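Local coordinates for protein botulinum neurotoxin type G (Clostridium botulinum, PDB 3MPP) that binds the surface of nerve cells through its receptor-binding domain and delivers the toxin's protease light chain into the host cytosol, at residues Ile4-Tyr9 with Leu14-Gly19; Gly38-Asn43 with Ser48-His53; Met247-Ile252 with Asn275-Tyr280; Ala264-Phe269 with Leu279-Arg284. The protein carries 4 engineered substitutions. One frame throughout, in Å; residues are numbered along the deposited sequence.

Contact 1: residues Ile4-Tyr9 with Leu14-Gly19; sequences ILSLSY and LIDSSG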
loop_
_atom_site.group_PDB
_atom_site.type_symbol
_atom_site.label_atom_id
_atom_site.label_comp_id
_atom_site.label_asym_id
_atom_site.label_seq_id
_atom_site.Cartn_x
_atom_site.Cartn_y
_atom_site.Cartn_z
ATOM N N ILE A 4 11.362 -14.151 17.859
ATOM C CA ILE A 4 10.752 -14.869 18.975
ATOM C C ILE A 4 9.412 -15.473 18.564
ATOM O O ILE A 4 9.018 -16.535 19.049
ATOM C CB ILE A 4 10.473 -13.918 20.151
ATOM C CG1 ILE A 4 11.757 -13.589 20.909
ATOM C CG2 ILE A 4 9.450 -14.517 21.094
ATOM C CD1 ILE A 4 11.510 -12.712 22.111
ATOM N N LEU A 5 8.710 -14.776 17.676
ATOM C CA LEU A 5 7.377 -15.184 17.258
ATOM C C LEU A 5 7.104 -14.576 15.888
ATOM O O LEU A 5 7.435 -13.414 15.645
ATOM C CB LEU A 5 6.336 -14.707 18.274
ATOM C CG LEU A 5 4.850 -14.739 17.868
ATOM C CD1 LEU A 5 4.346 -16.171 17.743
ATOM C CD2 LEU A 5 3.997 -13.969 18.858
ATOM N N SER A 6 6.527 -15.365 14.989
ATOM C CA SER A 6 6.150 -14.860 13.670
ATOM C C SER A 6 4.863 -15.527 13.214
ATOM O O SER A 6 4.784 -16.754 13.129
ATOM C CB SER A 6 7.263 -15.104 12.651
ATOM O OG SER A 6 7.383 -16.478 12.336
ATOM N N LEU A 7 3.846 -14.722 12.934
ATOM C CA LEU A 7 2.568 -15.271 12.511
ATOM C C LEU A 7 2.565 -15.471 11.001
ATOM O O LEU A 7 2.897 -14.564 10.239
ATOM C CB LEU A 7 1.404 -14.370 12.935
ATOM C CG LEU A 7 1.189 -14.205 14.449
ATOM C CD1 LEU A 7 -0.112 -13.460 14.767
ATOM C CD2 LEU A 7 1.205 -15.554 15.130
ATOM N N SER A 8 2.203 -16.673 10.576
ATOM C CA SER A 8 2.004 -16.942 9.163
ATOM C C SER A 8 0.716 -17.718 8.998
ATOM O O SER A 8 0.374 -18.558 9.829
ATOM C CB SER A 8 3.168 -17.741 8.582
ATOM O OG SER A 8 4.386 -17.040 8.732
ATOM N N TYR A 9 -0.003 -17.415 7.928
ATOM C CA TYR A 9 -1.199 -18.152 7.568
ATOM C C TYR A 9 -0.825 -19.135 6.465
ATOM O O TYR A 9 -0.807 -18.780 5.286
ATOM C CB TYR A 9 -2.284 -17.187 7.091
ATOM C CG TYR A 9 -3.618 -17.847 6.857
ATOM C CD1 TYR A 9 -4.122 -17.997 5.571
ATOM C CD2 TYR A 9 -4.375 -18.326 7.924
ATOM C CE1 TYR A 9 -5.343 -18.603 5.351
ATOM C CE2 TYR A 9 -5.598 -18.931 7.713
ATOM C CZ TYR A 9 -6.074 -19.071 6.427
ATOM O OH TYR A 9 -7.290 -19.675 6.212
ATOM N N LEU A 14 -3.461 -20.535 10.798
ATOM C CA LEU A 14 -2.540 -19.559 11.362
ATOM C C LEU A 14 -1.543 -20.261 12.282
ATOM O O LEU A 14 -1.930 -20.876 13.278
ATOM C CB LEU A 14 -3.309 -18.509 12.159
ATOM C CG LEU A 14 -2.506 -17.327 12.711
ATOM C CD1 LEU A 14 -1.930 -16.494 11.587
ATOM C CD2 LEU A 14 -3.387 -16.471 13.582
ATOM N N ILE A 15 -0.261 -20.155 11.958
ATOM C CA ILE A 15 0.767 -20.834 12.739
ATOM C C ILE A 15 1.849 -19.870 13.204
ATOM O O ILE A 15 1.892 -18.709 12.792
ATOM C CB ILE A 15 1.449 -21.949 11.919
ATOM C CG1 ILE A 15 2.230 -21.340 10.753
ATOM C CG2 ILE A 15 0.421 -22.941 11.409
ATOM C CD1 ILE A 15 3.128 -22.323 10.014
ATOM N N ASP A 16 2.728 -20.373 14.060
ATOM C CA ASP A 16 3.919 -19.647 14.468
ATOM C C ASP A 16 5.104 -20.161 13.652
ATOM O O ASP A 16 5.572 -21.277 13.865
ATOM C CB ASP A 16 4.171 -19.860 15.961
ATOM C CG ASP A 16 5.427 -19.169 16.446
ATOM O OD1 ASP A 16 6.004 -18.376 15.673
ATOM O OD2 ASP A 16 5.833 -19.413 17.601
ATOM N N SER A 17 5.575 -19.353 12.707
ATOM C CA SER A 17 6.707 -19.737 11.864
ATOM C C SER A 17 8.025 -19.584 12.617
ATOM O O SER A 17 9.085 -19.939 12.110
ATOM C CB SER A 17 6.743 -18.888 10.590
ATOM O OG SER A 17 5.592 -19.100 9.795
ATOM N N SER A 18 7.942 -19.045 13.827
ATOM C CA SER A 18 9.110 -18.794 14.663
ATOM C C SER A 18 9.871 -20.083 14.957
ATOM O O SER A 18 11.106 -20.097 15.019
ATOM C CB SER A 18 8.662 -18.161 15.981
ATOM O OG SER A 18 9.749 -17.670 16.732
ATOM N N GLY A 19 9.126 -21.166 15.148
ATOM C CA GLY A 19 9.720 -22.416 15.577
ATOM C C GLY A 19 9.746 -22.484 17.089
ATOM O O GLY A 19 10.293 -23.422 17.669
HETATM O O HOH W 1 6.475 -18.094 19.743
#
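A beta hairpin opens the N-terminal, concanavalin-like half of the receptor-binding domain, and here its two antiparallel strands meet, residues Leu5-Tyr9 against Leu14-Asp16. Ser8 and Ile15 form the hydrogen-bonded pair: Ser8 N gives to Ile15 O at 3.0 Å and Ile15 N to Ser8 O at 2.7 Å. Leu7 with Asp16 and Tyr9 with Leu14 are non-hydrogen-bonded pairs whose side chains share one face. On that face Leu14, its CG anti to the backbone N (chi1 -174°), folds back over the partner strand, so that its CD1 comes within 4.2 Å of Leu7 CB; branched apolar chains suit this side because Met24 and Val26 of strand 23-26 pack against it. The ring of Tyr9, on the same face, stacks with Phe32.

Beyond Asp16 the geometry fits an Asx turn, Asp16 OD1 accepting from Ser18 N and also from Ser6 N, though the place of OD1 is less sure. Asp16 OD2 accepts hydrogen bonds from Ala22 N and from a water that also donates to Ile4 O, a role that suits a carboxylate, which has two oxygens to accept with. Ser17 N continues the ladder to Ser6 O at 2.7 Å. On the face turned from the leucines two small hydroxyls meet, Ser8 OG and Ser17 OG, 2.6 Å apart in a hydrogen bond that either could donate.

Contact 2: residues Gly38-Asn43 with Ser48-His53; sequences GQFKLN and SNITAH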
loop_
_atom_site.group_PDB
_atom_site.type_symbol
_atom_site.label_atom_id
_atom_site.label_comp_id
_atom_site.label_asym_id
_atom_site.label_seq_id
_atom_site.Cartn_x
_atom_site.Cartn_y
_atom_site.Cartn_z
ATOM N N GLY A 38 0.096 -14.744 5.693
ATOM C CA GLY A 38 -0.693 -14.127 4.647
ATOM C C GLY A 38 -1.233 -12.841 5.285
ATOM O O GLY A 38 -0.451 -12.031 5.771
ATOM N N GLN A 39 -2.549 -12.639 5.305
ATOM C CA GLN A 39 -3.113 -11.416 5.889
ATOM C C GLN A 39 -4.336 -11.710 6.733
ATOM O O GLN A 39 -5.092 -12.609 6.404
ATOM C CB GLN A 39 -3.511 -10.426 4.789
ATOM C CG GLN A 39 -2.412 -10.145 3.765
ATOM C CD GLN A 39 -2.889 -9.185 2.667
ATOM O OE1 GLN A 39 -4.078 -8.828 2.597
ATOM N NE2 GLN A 39 -1.965 -8.764 1.812
ATOM N N PHE A 40 -4.544 -10.954 7.816
ATOM C CA PHE A 40 -5.799 -11.086 8.559
ATOM C C PHE A 40 -6.482 -9.766 8.894
ATOM O O PHE A 40 -5.837 -8.741 9.074
ATOM C CB PHE A 40 -5.674 -11.981 9.820
ATOM C CG PHE A 40 -4.820 -11.408 10.914
ATOM C CD1 PHE A 40 -5.358 -10.537 11.854
ATOM C CD2 PHE A 40 -3.488 -11.783 11.039
ATOM C CE1 PHE A 40 -4.582 -10.027 12.884
ATOM C CE2 PHE A 40 -2.698 -11.270 12.063
ATOM C CZ PHE A 40 -3.252 -10.392 12.998
ATOM N N LYS A 41 -7.805 -9.830 8.985
ATOM C CA LYS A 41 -8.639 -8.667 9.229
ATOM C C LYS A 41 -9.350 -8.814 10.577
ATOM O O LYS A 41 -10.067 -9.789 10.813
ATOM C CB LYS A 41 -9.671 -8.554 8.105
ATOM C CG LYS A 41 -10.573 -7.320 8.135
ATOM C CD LYS A 41 -11.596 -7.473 6.987
ATOM C CE LYS A 41 -12.594 -6.351 6.882
ATOM N NZ LYS A 41 -13.522 -6.628 5.736
ATOM N N LEU A 42 -9.145 -7.838 11.451
ATOM C CA LEU A 42 -9.893 -7.736 12.705
ATOM C C LEU A 42 -11.086 -6.811 12.523
ATOM O O LEU A 42 -10.924 -5.655 12.132
ATOM C CB LEU A 42 -8.992 -7.186 13.811
ATOM C CG LEU A 42 -7.703 -7.959 14.115
ATOM C CD1 LEU A 42 -6.869 -7.235 15.153
ATOM C CD2 LEU A 42 -8.038 -9.375 14.583
ATOM N N ASN A 43 -12.277 -7.332 12.808
ATOM C CA ASN A 43 -13.518 -6.562 12.809
ATOM C C ASN A 43 -13.824 -6.118 14.235
ATOM O O ASN A 43 -13.131 -6.519 15.175
ATOM C CB ASN A 43 -14.676 -7.420 12.276
ATOM C CG ASN A 43 -14.444 -7.910 10.843
ATOM O OD1 ASN A 43 -14.544 -9.108 10.546
ATOM N ND2 ASN A 43 -14.131 -6.987 9.957
ATOM N N SER A 48 -13.951 -11.459 16.918
ATOM C CA SER A 48 -12.921 -11.174 15.933
ATOM C C SER A 48 -11.612 -11.002 16.684
ATOM O O SER A 48 -11.202 -9.881 17.001
ATOM C CB SER A 48 -13.240 -9.891 15.157
ATOM O OG SER A 48 -12.354 -9.768 14.047
ATOM N N ASN A 49 -10.969 -12.111 17.008
ATOM C CA ASN A 49 -9.769 -12.037 17.823
ATOM C C ASN A 49 -8.804 -13.177 17.534
ATOM O O ASN A 49 -9.199 -14.232 17.041
ATOM C CB ASN A 49 -10.135 -12.038 19.302
ATOM C CG ASN A 49 -10.575 -13.409 19.783
ATOM O OD1 ASN A 49 -11.707 -13.829 19.544
ATOM N ND2 ASN A 49 -9.670 -14.122 20.444
ATOM N N ILE A 50 -7.535 -12.936 17.838
ATOM C CA ILE A 50 -6.501 -13.957 17.778
ATOM C C ILE A 50 -5.691 -13.820 19.041
ATOM O O ILE A 50 -5.321 -12.707 19.428
ATOM C CB ILE A 50 -5.541 -13.733 16.605
ATOM C CG1 ILE A 50 -6.285 -13.810 15.269
ATOM C CG2 ILE A 50 -4.380 -14.742 16.646
ATOM C CD1 ILE A 50 -5.424 -13.427 14.084
ATOM N N THR A 51 -5.428 -14.942 19.697
ATOM C CA THR A 51 -4.513 -14.950 20.824
ATOM C C THR A 51 -3.311 -15.816 20.466
ATOM O O THR A 51 -3.459 -16.959 20.030
ATOM C CB THR A 51 -5.184 -15.475 22.113
ATOM O OG1 THR A 51 -6.226 -14.577 22.515
ATOM C CG2 THR A 51 -4.171 -15.575 23.237
ATOM N N ALA A 52 -2.119 -15.251 20.604
ATOM C CA ALA A 52 -0.903 -16.045 20.497
ATOM C C ALA A 52 -0.519 -16.500 21.897
ATOM O O ALA A 52 -0.170 -15.682 22.747
ATOM C CB ALA A 52 0.215 -15.238 19.869
ATOM N N HIS A 53 -0.633 -17.800 22.146
ATOM C CA HIS A 53 -0.245 -18.370 23.432
ATOM C C HIS A 53 1.195 -18.856 23.342
ATOM O O HIS A 53 1.492 -19.822 22.637
ATOM C CB HIS A 53 -1.163 -19.530 23.831
ATOM C CG HIS A 53 -2.564 -19.117 24.168
ATOM N ND1 HIS A 53 -2.954 -18.772 25.445
ATOM C CD2 HIS A 53 -3.674 -19.016 23.397
ATOM C CE1 HIS A 53 -4.239 -18.467 25.446
ATOM N NE2 HIS A 53 -4.700 -18.608 24.215
HETATM O O HOH W 2 -11.704 -7.324 17.377
#
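Apolar packing and one polar link join strand 39-43 to the segment that leads into strand 50-53, two elements that belong to different sheets of the N-terminal half of the receptor-binding domain. The apolar part is a CH-pi contact: the methyl CD1 of Ile50 sits over the middle of one face of the Phe40 ring, 3.6 Å from its centroid and 8° off the ring normal. The two side chains come from opposite directions; chi1 of Phe40 (68°) carries the ring toward Ile50, and a roughly perpendicular chi2 presents its face. Leu42 CG touches the ring edge in plane, while Phe184 of strand 181-187 packs against both Leu42 and Ile50.

The polar part centres on Ser48. Its OG accepts from Asn43 N at 2.7 Å, with an angle of 158° at the hydrogen, and also bonds to Asp29 O, so that this buried hydroxyl is satisfied by two backbone groups. A water between the two carbonyls lies 2.7 Å from Asn43 O and 2.6 Å from Ser48 O.

A flat aromatic face and a slender methyl suit the interior between sheets, where van der Waals forces hold the CH-pi contact. A small hydroxyl suits the loop before strand 50-53, and its one hydrogen bond across the contact pins that loop end to strand 39-43.

Contact 3: residues Met247-Ile252 with Asn275-Tyr280; sequences MQNIYI and NYQNLY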
loop_
_atom_site.group_PDB
_atom_site.type_symbol
_atom_site.label_atom_id
_atom_site.label_comp_id
_atom_site.label_asym_id
_atom_site.label_seq_id
_atom_site.Cartn_x
_atom_site.Cartn_y
_atom_site.Cartn_z
ATOM N N MET A 247 2.835 13.149 -11.685
ATOM C CA MET A 247 1.784 14.153 -11.795
ATOM C C MET A 247 0.607 13.610 -11.017
ATOM O O MET A 247 -0.307 13.002 -11.579
ATOM C CB MET A 247 1.436 14.381 -13.269
ATOM C CG MET A 247 2.679 14.786 -14.071
ATOM S SD MET A 247 2.404 15.184 -15.803
ATOM C CE MET A 247 1.339 16.611 -15.612
ATOM N N GLN A 248 0.661 13.791 -9.704
ATOM C CA GLN A 248 -0.257 13.093 -8.809
ATOM C C GLN A 248 -1.632 13.745 -8.745
ATOM O O GLN A 248 -2.590 13.132 -8.289
ATOM C CB GLN A 248 0.344 13.016 -7.400
ATOM C CG GLN A 248 1.767 12.478 -7.403
ATOM C CD GLN A 248 2.236 12.030 -6.048
ATOM O OE1 GLN A 248 1.557 12.250 -5.040
ATOM N NE2 GLN A 248 3.413 11.407 -6.006
ATOM N N ASN A 249 -1.737 14.981 -9.219
ATOM C CA ASN A 249 -2.959 15.741 -8.983
ATOM C C ASN A 249 -3.857 15.823 -10.211
ATOM O O ASN A 249 -4.828 16.573 -10.239
ATOM C CB ASN A 249 -2.622 17.121 -8.409
ATOM C CG ASN A 249 -1.690 17.031 -7.200
ATOM O OD1 ASN A 249 -0.581 17.572 -7.215
ATOM N ND2 ASN A 249 -2.131 16.324 -6.159
ATOM N N ILE A 250 -3.524 15.026 -11.221
ATOM C CA ILE A 250 -4.367 14.871 -12.402
ATOM C C ILE A 250 -4.751 13.414 -12.592
ATOM O O ILE A 250 -4.198 12.516 -11.938
ATOM C CB ILE A 250 -3.681 15.410 -13.687
ATOM C CG1 ILE A 250 -2.310 14.750 -13.919
ATOM C CG2 ILE A 250 -3.502 16.932 -13.587
ATOM C CD1 ILE A 250 -2.357 13.315 -14.443
ATOM N N TYR A 251 -5.741 13.170 -13.445
ATOM C CA TYR A 251 -6.021 11.810 -13.875
ATOM C C TYR A 251 -6.081 11.808 -15.395
ATOM O O TYR A 251 -6.106 12.881 -16.023
ATOM C CB TYR A 251 -7.322 11.264 -13.257
ATOM C CG TYR A 251 -8.574 12.015 -13.661
ATOM C CD1 TYR A 251 -9.370 11.552 -14.696
ATOM C CD2 TYR A 251 -8.966 13.183 -12.994
ATOM C CE1 TYR A 251 -10.513 12.214 -15.075
ATOM C CE2 TYR A 251 -10.122 13.864 -13.372
ATOM C CZ TYR A 251 -10.886 13.366 -14.409
ATOM O OH TYR A 251 -12.024 14.009 -14.809
ATOM N N ILE A 252 -6.096 10.609 -15.977
ATOM C CA ILE A 252 -6.204 10.459 -17.428
ATOM C C ILE A 252 -7.653 10.216 -17.873
ATOM O O ILE A 252 -8.304 9.266 -17.447
ATOM C CB ILE A 252 -5.315 9.314 -17.981
ATOM C CG1 ILE A 252 -3.901 9.353 -17.352
ATOM C CG2 ILE A 252 -5.265 9.411 -19.509
ATOM C CD1 ILE A 252 -3.137 10.648 -17.648
ATOM N N ASN A 275 -9.025 16.723 4.037
ATOM C CA ASN A 275 -8.999 17.039 2.610
ATOM C C ASN A 275 -8.336 15.909 1.864
ATOM O O ASN A 275 -7.318 15.371 2.320
ATOM C CB ASN A 275 -8.209 18.324 2.349
ATOM C CG ASN A 275 -7.862 18.493 0.882
ATOM O OD1 ASN A 275 -8.721 18.828 0.066
ATOM N ND2 ASN A 275 -6.605 18.231 0.534
ATOM N N TYR A 276 -8.913 15.541 0.722
ATOM C CA TYR A 276 -8.328 14.532 -0.154
ATOM C C TYR A 276 -8.788 14.737 -1.582
ATOM O O TYR A 276 -9.884 15.242 -1.819
ATOM C CB TYR A 276 -8.726 13.108 0.279
ATOM C CG TYR A 276 -10.208 12.807 0.193
ATOM C CD1 TYR A 276 -10.762 12.245 -0.951
ATOM C CD2 TYR A 276 -11.055 13.059 1.281
ATOM C CE1 TYR A 276 -12.131 11.956 -1.029
ATOM C CE2 TYR A 276 -12.418 12.774 1.213
ATOM C CZ TYR A 276 -12.949 12.225 0.058
ATOM O OH TYR A 276 -14.295 11.947 -0.002
ATOM N N GLN A 277 -7.966 14.305 -2.534
ATOM C CA GLN A 277 -8.403 14.252 -3.921
ATOM C C GLN A 277 -8.985 12.891 -4.245
ATOM O O GLN A 277 -8.516 11.877 -3.732
ATOM C CB GLN A 277 -7.251 14.602 -4.868
ATOM C CG GLN A 277 -6.984 16.119 -4.890
ATOM C CD GLN A 277 -5.824 16.478 -5.784
ATOM O OE1 GLN A 277 -4.967 15.638 -6.075
ATOM N NE2 GLN A 277 -5.776 17.731 -6.214
ATOM N N ASN A 278 -10.019 12.878 -5.087
ATOM C CA ASN A 278 -10.633 11.627 -5.553
ATOM C C ASN A 278 -9.706 10.775 -6.427
ATOM O O ASN A 278 -8.912 11.310 -7.195
ATOM C CB ASN A 278 -11.928 11.941 -6.314
ATOM C CG ASN A 278 -13.019 12.417 -5.395
ATOM O OD1 ASN A 278 -13.583 13.507 -5.564
ATOM N ND2 ASN A 278 -13.301 11.618 -4.385
ATOM N N LEU A 279 -9.847 9.454 -6.303
ATOM C CA LEU A 279 -8.992 8.451 -6.934
ATOM C C LEU A 279 -9.697 7.686 -8.033
ATOM O O LEU A 279 -9.076 7.237 -9.007
ATOM C CB LEU A 279 -8.550 7.422 -5.884
ATOM C CG LEU A 279 -7.783 8.012 -4.698
ATOM C CD1 LEU A 279 -7.300 6.902 -3.784
ATOM C CD2 LEU A 279 -6.598 8.845 -5.211
ATOM N N TYR A 280 -10.995 7.485 -7.860
ATOM C CA TYR A 280 -11.736 6.702 -8.827
ATOM C C TYR A 280 -12.236 7.586 -9.967
ATOM O O TYR A 280 -13.425 7.845 -10.070
ATOM C CB TYR A 280 -12.908 6.005 -8.151
ATOM C CG TYR A 280 -12.543 5.209 -6.931
ATOM C CD1 TYR A 280 -11.376 4.464 -6.884
ATOM C CD2 TYR A 280 -13.411 5.141 -5.843
ATOM C CE1 TYR A 280 -11.067 3.687 -5.764
ATOM C CE2 TYR A 280 -13.104 4.378 -4.731
ATOM C CZ TYR A 280 -11.933 3.655 -4.697
ATOM O OH TYR A 280 -11.636 2.899 -3.575
#
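With CG anti to the carbonyl carbon in both residues, Asn249 (chi1 -51°) and Gln277 bring their amides together beside a three-stranded antiparallel sheet in the trefoil half of the receptor-binding domain. The Asn249 amide comes from the turn leading into strand 250-255, the Gln277 amide from the edge strand 275-277. Strand 260-270 runs between strands 250-255 and 275-277, and the two side chains reach across it. Gln277 stays extended beyond CG, which gives it the length for the crossing; the shorter Asn249 stands in the type I turn from Met247 to Ile250, where a compact polar side chain fits an exposed corner.

Asn249 ND2 donates to Gln277 OE1 at 2.9 Å, with 162° at the hydrogen. The acceptor lies close to the plane of the Asn249 amide. The side chains cross at about a right angle, the amide planes are 72° apart, and the donor stands tilted from the carbonyl plane of Gln277.

Arg266, in the break of strand 260-270, packs its side chain on Gln277. The aliphatic part of Asn249 joins in as well, with Asn249 CB 3.6 Å from Gln277 OE1.

Contact 4: residues Ala264-Phe269 with Leu279-Arg284; sequences APRTNF and LYLGLR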
loop_
_atom_site.group_PDB
_atom_site.type_symbol
_atom_site.label_atom_id
_atom_site.label_comp_id
_atom_site.label_asym_id
_atom_site.label_seq_id
_atom_site.Cartn_x
_atom_site.Cartn_y
_atom_site.Cartn_z
ATOM N N ALA A 264 -6.724 15.622 -16.679
ATOM C CA ALA A 264 -7.695 16.530 -16.095
ATOM C C ALA A 264 -7.386 16.617 -14.607
ATOM O O ALA A 264 -6.892 15.657 -14.022
ATOM C CB ALA A 264 -9.121 16.014 -16.332
ATOM N N PRO A 265 -7.665 17.771 -13.983
ATOM C CA PRO A 265 -7.381 17.906 -12.552
ATOM C C PRO A 265 -8.289 17.003 -11.719
ATOM O O PRO A 265 -9.491 16.945 -11.984
ATOM C CB PRO A 265 -7.706 19.378 -12.252
ATOM C CG PRO A 265 -7.855 20.046 -13.574
ATOM C CD PRO A 265 -8.246 18.994 -14.563
ATOM N N ARG A 266 -7.727 16.320 -10.724
ATOM C CA ARG A 266 -8.537 15.532 -9.795
ATOM C C ARG A 266 -9.491 16.456 -9.044
ATOM O O ARG A 266 -9.142 17.583 -8.694
ATOM C CB ARG A 266 -7.654 14.825 -8.764
ATOM C CG ARG A 266 -6.817 13.696 -9.324
ATOM C CD ARG A 266 -6.040 12.951 -8.223
ATOM N NE ARG A 266 -5.193 11.947 -8.858
ATOM C CZ ARG A 266 -5.660 10.819 -9.370
ATOM N NH1 ARG A 266 -6.956 10.533 -9.266
ATOM N NH2 ARG A 266 -4.835 9.981 -9.972
ATOM N N THR A 267 -10.690 15.973 -8.781
ATOM C CA THR A 267 -11.603 16.703 -7.917
ATOM C C THR A 267 -11.230 16.348 -6.498
ATOM O O THR A 267 -10.425 15.443 -6.271
ATOM C CB THR A 267 -13.058 16.285 -8.165
ATOM O OG1 THR A 267 -13.146 14.849 -8.149
ATOM C CG2 THR A 267 -13.517 16.805 -9.523
ATOM N N ASN A 268 -11.831 17.041 -5.536
ATOM C CA ASN A 268 -11.464 16.843 -4.150
ATOM C C ASN A 268 -12.650 16.931 -3.217
ATOM O O ASN A 268 -13.736 17.364 -3.599
ATOM C CB ASN A 268 -10.442 17.888 -3.737
ATOM C CG ASN A 268 -10.993 19.281 -3.833
ATOM O OD1 ASN A 268 -11.862 19.663 -3.061
ATOM N ND2 ASN A 268 -10.507 20.047 -4.796
ATOM N N PHE A 269 -12.425 16.506 -1.987
ATOM C CA PHE A 269 -13.375 16.751 -0.917
ATOM C C PHE A 269 -12.612 17.304 0.271
ATOM O O PHE A 269 -11.557 16.791 0.639
ATOM C CB PHE A 269 -14.119 15.464 -0.517
ATOM C CG PHE A 269 -15.132 15.690 0.573
ATOM C CD1 PHE A 269 -16.474 15.857 0.270
ATOM C CD2 PHE A 269 -14.730 15.803 1.894
ATOM C CE1 PHE A 269 -17.410 16.094 1.275
ATOM C CE2 PHE A 269 -15.650 16.054 2.901
ATOM C CZ PHE A 269 -16.997 16.195 2.593
ATOM N N LEU A 279 -9.847 9.454 -6.303
ATOM C CA LEU A 279 -8.992 8.451 -6.934
ATOM C C LEU A 279 -9.697 7.686 -8.033
ATOM O O LEU A 279 -9.076 7.237 -9.007
ATOM C CB LEU A 279 -8.550 7.422 -5.884
ATOM C CG LEU A 279 -7.783 8.012 -4.698
ATOM C CD1 LEU A 279 -7.300 6.902 -3.784
ATOM C CD2 LEU A 279 -6.598 8.845 -5.211
ATOM N N TYR A 280 -10.995 7.485 -7.860
ATOM C CA TYR A 280 -11.736 6.702 -8.827
ATOM C C TYR A 280 -12.236 7.586 -9.967
ATOM O O TYR A 280 -13.425 7.845 -10.070
ATOM C CB TYR A 280 -12.908 6.005 -8.151
ATOM C CG TYR A 280 -12.543 5.209 -6.931
ATOM C CD1 TYR A 280 -11.376 4.464 -6.884
ATOM C CD2 TYR A 280 -13.411 5.141 -5.843
ATOM C CE1 TYR A 280 -11.067 3.687 -5.764
ATOM C CE2 TYR A 280 -13.104 4.378 -4.731
ATOM C CZ TYR A 280 -11.933 3.655 -4.697
ATOM O OH TYR A 280 -11.636 2.899 -3.575
ATOM N N LEU A 281 -11.318 8.036 -10.813
ATOM C CA LEU A 281 -11.614 9.019 -11.863
ATOM C C LEU A 281 -10.957 8.583 -13.162
ATOM O O LEU A 281 -9.906 7.959 -13.128
ATOM C CB LEU A 281 -11.044 10.387 -11.474
ATOM C CG LEU A 281 -11.592 11.075 -10.218
ATOM C CD1 LEU A 281 -10.776 12.336 -9.926
ATOM C CD2 LEU A 281 -13.062 11.424 -10.444
ATOM N N GLY A 282 -11.565 8.916 -14.297
ATOM C CA GLY A 282 -10.933 8.687 -15.590
ATOM C C GLY A 282 -11.066 7.287 -16.178
ATOM O O GLY A 282 -11.988 6.544 -15.851
ATOM N N LEU A 283 -10.131 6.939 -17.062
ATOM C CA LEU A 283 -10.133 5.644 -17.735
ATOM C C LEU A 283 -10.126 4.522 -16.724
ATOM O O LEU A 283 -9.358 4.552 -15.772
ATOM C CB LEU A 283 -8.899 5.505 -18.625
ATOM C CG LEU A 283 -8.819 6.603 -19.700
ATOM C CD1 LEU A 283 -7.464 6.619 -20.386
ATOM C CD2 LEU A 283 -9.930 6.394 -20.688
ATOM N N ARG A 284 -10.969 3.525 -16.955
ATOM C CA ARG A 284 -10.952 2.333 -16.132
ATOM C C ARG A 284 -10.341 1.189 -16.946
ATOM O O ARG A 284 -10.852 0.834 -17.999
ATOM C CB ARG A 284 -12.365 2.009 -15.666
ATOM C CG ARG A 284 -12.429 0.925 -14.593
ATOM C CD ARG A 284 -13.830 0.829 -14.049
ATOM N NE ARG A 284 -14.790 0.441 -15.073
ATOM C CZ ARG A 284 -16.108 0.407 -14.887
ATOM N NH1 ARG A 284 -16.626 0.732 -13.706
ATOM N NH2 ARG A 284 -16.909 0.059 -15.881
HETATM O O HOH W 3 -7.166 8.000 -10.561
#
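At the edge of the Arg266 guanidinium, in its plane, lies a water that accepts from NH1 at 2.9 Å and donates to Leu279 O at 2.6 Å. Leu279 CA and Leu281 CD1 approach the same group obliquely; Leu279 CA is 3.7 Å from Arg266 NH1. The water thus extends the arginine to a carbonyl of the loop that follows strand 275-277 in the trefoil half of the domain. Two further bonds fix the rotation of the guanidinium: NE gives to Gln248 O and NH1 to Asn278 O. An arginine suits this buried position since its planar N-H groups point several ways at once, and its chain, extended from CG to NE, spans the distance from the break in strand 260-270.

Leu281 supplies the apolar half. Its CD1 touches the base of Arg266 and the start of Thr267, 3.8 Å from Thr267 N and 4.2 Å from Arg266 CB, while CD2 also nears Thr267 OG1. That hydroxyl bonds to Asn278 OD1, and the threonine meets the leucine obliquely.

Between the segments no direct hydrogen bond forms. Cohesion comes from the water bridge and the leucine packing, and the carbonyls gathered at the guanidinium would probably help to offset its positive charge in a buried setting.

Contacts 1 and 2 lie in the N-terminal half of the receptor-binding domain, and contacts 3 and 4 in the C-terminal half, on opposite sides of the chain's centre. The first two touch, for Leu14 CD2 of contact 1 packs on Ile50 CG2 of contact 2. Contact 1 is a partly buried hairpin ruled by backbone bonds; contact 2 is buried and joins two sheets through an aromatic face and one serine hydroxyl bond. Contacts 3 and 4 have centres about 5 Å apart, and their segments overlap at Leu279-Tyr280. Both involve the three-stranded sheet, yet contact 3 relies on one amide-amide bond partly at the surface, and contact 4 on a bridging water and leucine packing.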